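Ferritin (PDB 3VNX) stores iron inside a shell of 24 subunits and probably oxidises ferrous iron on its way in. Local coordinates at residues E51-F65 with A76-A90. Numbering follows the deposited sequence.
Sequences EYTISYVYHALHSYF and AKFFKEASDEEREHA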
# COMPACT_ATOMS: atom_id res chain seq x y z
N GLU A 51 41.50 29.90 13.71
CA GLU A 51 40.75 28.75 13.21
C GLU A 51 41.12 28.55 11.76
O GLU A 51 41.40 27.42 11.31
CB GLU A 51 39.23 28.97 13.32
CG GLU A 51 38.70 29.26 14.73
CD GLU A 51 38.67 28.04 15.67
OE1 GLU A 51 38.41 28.25 16.88
OE2 GLU A 51 38.89 26.89 15.23
N TYR A 52 41.14 29.66 11.03
CA TYR A 52 41.50 29.60 9.62
C TYR A 52 42.91 29.00 9.43
O TYR A 52 43.10 28.19 8.53
CB TYR A 52 41.36 30.96 8.93
CG TYR A 52 40.48 30.92 7.69
CD1 TYR A 52 40.74 30.01 6.66
CD2 TYR A 52 39.39 31.78 7.55
CE1 TYR A 52 39.94 29.96 5.52
CE2 TYR A 52 38.58 31.75 6.41
CZ TYR A 52 38.86 30.83 5.39
OH TYR A 52 38.08 30.77 4.25
N THR A 53 43.87 29.38 10.27
CA THR A 53 45.22 28.81 10.19
C THR A 53 45.21 27.32 10.47
O THR A 53 45.80 26.52 9.73
CB THR A 53 46.21 29.48 11.18
OG1 THR A 53 46.44 30.84 10.79
CG2 THR A 53 47.54 28.74 11.19
N ILE A 54 44.53 26.94 11.55
CA ILE A 54 44.47 25.52 11.95
C ILE A 54 43.77 24.65 10.88
O ILE A 54 44.14 23.50 10.65
CB ILE A 54 43.78 25.37 13.31
CG1 ILE A 54 44.66 25.98 14.40
CG2 ILE A 54 43.47 23.91 13.60
CD1 ILE A 54 43.98 26.00 15.75
N SER A 55 42.77 25.22 10.23
CA SER A 55 42.14 24.54 9.12
C SER A 55 43.17 24.24 8.03
O SER A 55 43.18 23.14 7.46
CB SER A 55 41.01 25.40 8.55
OG SER A 55 40.55 24.87 7.34
N TYR A 56 44.05 25.20 7.76
CA TYR A 56 45.04 25.08 6.69
C TYR A 56 46.08 24.02 7.06
O TYR A 56 46.48 23.19 6.24
CB TYR A 56 45.70 26.44 6.47
CG TYR A 56 46.27 26.74 5.09
CD1 TYR A 56 45.52 26.54 3.94
CD2 TYR A 56 47.54 27.29 4.96
CE1 TYR A 56 46.05 26.85 2.68
CE2 TYR A 56 48.08 27.61 3.72
CZ TYR A 56 47.33 27.39 2.59
OH TYR A 56 47.87 27.70 1.35
N VAL A 57 46.51 24.06 8.32
CA VAL A 57 47.44 23.08 8.83
C VAL A 57 46.84 21.69 8.73
O VAL A 57 47.51 20.75 8.29
CB VAL A 57 47.75 23.34 10.30
CG1 VAL A 57 48.58 22.20 10.86
CG2 VAL A 57 48.46 24.67 10.45
N TYR A 58 45.58 21.55 9.13
CA TYR A 58 44.91 20.26 9.03
C TYR A 58 44.85 19.77 7.59
O TYR A 58 44.96 18.57 7.32
CB TYR A 58 43.53 20.28 9.67
CG TYR A 58 43.61 20.15 11.17
CD1 TYR A 58 44.72 19.54 11.76
CD2 TYR A 58 42.60 20.62 12.01
CE1 TYR A 58 44.83 19.41 13.13
CE2 TYR A 58 42.70 20.49 13.39
CZ TYR A 58 43.82 19.88 13.95
OH TYR A 58 43.95 19.74 15.32
N HIS A 59 44.68 20.71 6.66
CA HIS A 59 44.64 20.36 5.25
C HIS A 59 46.00 19.83 4.80
O HIS A 59 46.09 18.90 4.00
CB HIS A 59 44.20 21.54 4.39
CG HIS A 59 43.49 21.13 3.14
ND1 HIS A 59 42.86 22.04 2.31
CD2 HIS A 59 43.30 19.91 2.58
CE1 HIS A 59 42.32 21.39 1.29
NE2 HIS A 59 42.58 20.10 1.43
N ALA A 60 47.07 20.41 5.34
CA ALA A 60 48.42 19.93 5.02
C ALA A 60 48.62 18.49 5.55
O ALA A 60 49.19 17.63 4.86
CB ALA A 60 49.49 20.88 5.56
N LEU A 61 48.12 18.24 6.76
CA LEU A 61 48.23 16.91 7.34
C LEU A 61 47.52 15.90 6.46
O LEU A 61 48.00 14.78 6.25
CB LEU A 61 47.61 16.91 8.74
CG LEU A 61 48.60 17.44 9.77
CD1 LEU A 61 47.90 17.83 11.08
CD2 LEU A 61 49.69 16.41 10.02
N HIS A 62 46.39 16.32 5.93
CA HIS A 62 45.63 15.46 5.04
C HIS A 62 46.49 15.05 3.84
O HIS A 62 46.54 13.86 3.47
CB HIS A 62 44.37 16.17 4.55
CG HIS A 62 43.83 15.60 3.29
ND1 HIS A 62 43.11 14.42 3.26
CD2 HIS A 62 43.93 16.01 2.00
CE1 HIS A 62 42.77 14.15 2.01
NE2 HIS A 62 43.26 15.10 1.23
N SER A 63 47.14 16.02 3.22
CA SER A 63 47.93 15.72 2.03
C SER A 63 49.09 14.80 2.37
O SER A 63 49.51 13.98 1.55
CB SER A 63 48.43 17.00 1.35
OG SER A 63 47.39 17.57 0.57
N TYR A 64 49.60 14.93 3.58
CA TYR A 64 50.69 14.05 3.98
C TYR A 64 50.21 12.58 4.00
O TYR A 64 50.83 11.71 3.38
CB TYR A 64 51.32 14.49 5.32
CG TYR A 64 52.39 13.52 5.77
CD1 TYR A 64 53.69 13.61 5.26
CD2 TYR A 64 52.08 12.48 6.65
CE1 TYR A 64 54.66 12.70 5.64
CE2 TYR A 64 53.06 11.57 7.04
CZ TYR A 64 54.34 11.68 6.53
OH TYR A 64 55.31 10.78 6.91
N PHE A 65 49.09 12.32 4.67
CA PHE A 65 48.59 10.95 4.77
C PHE A 65 48.00 10.41 3.47
O PHE A 65 47.90 9.19 3.27
CB PHE A 65 47.62 10.80 5.94
CG PHE A 65 48.28 10.98 7.27
CD1 PHE A 65 49.00 9.94 7.85
CD2 PHE A 65 48.24 12.21 7.92
CE1 PHE A 65 49.65 10.10 9.08
CE2 PHE A 65 48.87 12.38 9.14
CZ PHE A 65 49.59 11.32 9.72
N ALA A 76 43.97 10.49 6.43
CA ALA A 76 43.79 11.54 5.44
C ALA A 76 42.35 12.09 5.47
O ALA A 76 42.13 13.30 5.44
CB ALA A 76 44.16 11.06 4.04
N LYS A 77 41.38 11.19 5.55
CA LYS A 77 39.98 11.60 5.56
C LYS A 77 39.71 12.40 6.82
O LYS A 77 39.11 13.50 6.79
CB LYS A 77 39.08 10.37 5.48
CG LYS A 77 37.59 10.62 5.65
CD LYS A 77 36.79 9.34 5.30
CE LYS A 77 35.30 9.48 5.63
NZ LYS A 77 35.04 9.69 7.10
N PHE A 78 40.17 11.85 7.94
CA PHE A 78 40.05 12.51 9.23
C PHE A 78 40.55 13.96 9.18
O PHE A 78 39.90 14.87 9.70
CB PHE A 78 40.83 11.74 10.29
CG PHE A 78 40.79 12.38 11.64
CD1 PHE A 78 39.74 12.10 12.51
CD2 PHE A 78 41.78 13.28 12.03
CE1 PHE A 78 39.68 12.69 13.76
CE2 PHE A 78 41.74 13.87 13.28
CZ PHE A 78 40.68 13.58 14.15
N PHE A 79 41.70 14.17 8.56
CA PHE A 79 42.23 15.52 8.53
C PHE A 79 41.52 16.44 7.55
O PHE A 79 41.39 17.64 7.82
CB PHE A 79 43.75 15.53 8.35
CG PHE A 79 44.48 15.10 9.58
CD1 PHE A 79 44.32 15.80 10.76
CD2 PHE A 79 45.30 13.98 9.56
CE1 PHE A 79 44.97 15.41 11.92
CE2 PHE A 79 45.96 13.58 10.71
CZ PHE A 79 45.80 14.30 11.89
N LYS A 80 41.05 15.90 6.44
CA LYS A 80 40.26 16.73 5.54
C LYS A 80 39.02 17.23 6.27
O LYS A 80 38.67 18.41 6.19
CB LYS A 80 39.89 15.99 4.25
CG LYS A 80 38.94 16.79 3.34
CD LYS A 80 39.45 18.21 3.07
CE LYS A 80 38.76 18.87 1.87
NZ LYS A 80 37.30 19.06 2.06
N GLU A 81 38.35 16.33 7.01
CA GLU A 81 37.16 16.70 7.76
C GLU A 81 37.50 17.72 8.85
O GLU A 81 36.85 18.75 8.98
CB GLU A 81 36.50 15.46 8.34
CG GLU A 81 35.91 14.54 7.27
CD GLU A 81 35.54 13.16 7.79
OE1 GLU A 81 35.94 12.81 8.93
OE2 GLU A 81 34.87 12.42 7.04
N ALA A 82 38.55 17.43 9.62
CA ALA A 82 38.97 18.40 10.63
C ALA A 82 39.23 19.75 9.97
O ALA A 82 38.87 20.80 10.53
CB ALA A 82 40.21 17.91 11.39
N SER A 83 39.82 19.74 8.77
CA SER A 83 40.06 20.99 8.05
C SER A 83 38.76 21.72 7.67
O SER A 83 38.62 22.92 7.92
CB SER A 83 40.96 20.79 6.83
OG SER A 83 41.07 22.01 6.12
N ASP A 84 37.83 20.99 7.07
CA ASP A 84 36.50 21.56 6.81
C ASP A 84 35.88 22.14 8.09
O ASP A 84 35.34 23.26 8.08
CB ASP A 84 35.54 20.49 6.25
CG ASP A 84 35.99 19.94 4.91
OD1 ASP A 84 36.90 20.52 4.28
OD2 ASP A 84 35.42 18.91 4.47
N GLU A 85 35.97 21.38 9.18
CA GLU A 85 35.34 21.77 10.45
C GLU A 85 35.95 23.04 11.03
O GLU A 85 35.22 23.92 11.52
CB GLU A 85 35.41 20.62 11.47
CG GLU A 85 35.17 21.06 12.93
CD GLU A 85 35.06 19.90 13.91
OE1 GLU A 85 34.80 18.76 13.47
OE2 GLU A 85 35.21 20.13 15.13
N GLU A 86 37.28 23.16 10.98
CA GLU A 86 37.93 24.35 11.54
C GLU A 86 37.61 25.59 10.71
O GLU A 86 37.47 26.71 11.25
CB GLU A 86 39.45 24.18 11.67
CG GLU A 86 39.89 23.19 12.72
CD GLU A 86 39.45 23.55 14.14
OE1 GLU A 86 38.65 22.79 14.73
OE2 GLU A 86 39.91 24.59 14.67
N ARG A 87 37.48 25.40 9.40
CA ARG A 87 37.15 26.50 8.49
C ARG A 87 35.74 26.98 8.77
O ARG A 87 35.46 28.17 8.71
CB ARG A 87 37.29 26.06 7.03
CG ARG A 87 36.81 27.09 6.04
CD ARG A 87 37.30 26.75 4.63
NE ARG A 87 36.70 27.60 3.60
CZ ARG A 87 35.50 27.40 3.05
NH1 ARG A 87 34.74 26.38 3.45
NH2 ARG A 87 35.06 28.23 2.10
N GLU A 88 34.85 26.03 9.08
CA GLU A 88 33.49 26.36 9.48
C GLU A 88 33.48 27.09 10.84
O GLU A 88 32.66 27.97 11.06
CB GLU A 88 32.61 25.10 9.50
CG GLU A 88 31.18 25.30 10.08
CD GLU A 88 30.29 26.30 9.31
OE1 GLU A 88 29.53 27.04 9.98
OE2 GLU A 88 30.33 26.34 8.06
N HIS A 89 34.40 26.72 11.73
CA HIS A 89 34.54 27.47 12.98
C HIS A 89 34.86 28.93 12.69
O HIS A 89 34.27 29.84 13.30
CB HIS A 89 35.60 26.86 13.89
CG HIS A 89 35.19 25.54 14.48
ND1 HIS A 89 36.10 24.64 14.98
CD2 HIS A 89 33.97 24.98 14.66
CE1 HIS A 89 35.46 23.58 15.44
NE2 HIS A 89 34.16 23.76 15.25
N ALA A 90 35.79 29.16 11.76
CA ALA A 90 36.13 30.52 11.32
C ALA A 90 34.91 31.23 10.76
O ALA A 90 34.63 32.39 11.10
CB ALA A 90 37.26 30.49 10.30
O HOH W 1 38.29 29.19 2.12
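A76 meets H62 where two antiparallel helices, 38-66 and 73-99, pair in the ferritin four-helix bundle. The segment axes approach to 7.6 Å at 164°. A76 O accepts a hydrogen bond from H62 ND1 (2.6 Å), above the carbonyl plane; K80 N reaches the same oxygen from the opposite face. F79 is directed toward helix 38-66. L61 CB sits over one face of its ring, F78 CD2 over the other, and F79 CE2 is 3.5 Å from F65 CE2. An alanine in place of F79 is likely to leave a gap between L61, F65 and Y58. K80 CB covers one face of the H62 imidazole. Y58 inserts as a knob among F79, A82, S83 and E86, and its hydroxyl bonds to E135. Two serines exchange bonds: S83 OG, anti to its own N (chi1 175°), donates to S55 O, and S55 OG to S83 O. E86 is the return knob, among E51, I54, S55 and Y58. E51, near a bound calcium ion and hydrogen-bonded through OE1 to Q47, places OE2 2.6 Å from E86 OE2. R87 NE and Y52 OH share a water. Y52 OH also bonds to H59 of a second subunit, and R87 forms a salt bridge with D84 of that subunit. A90 CB lies 3.7 Å from Y52 CD2.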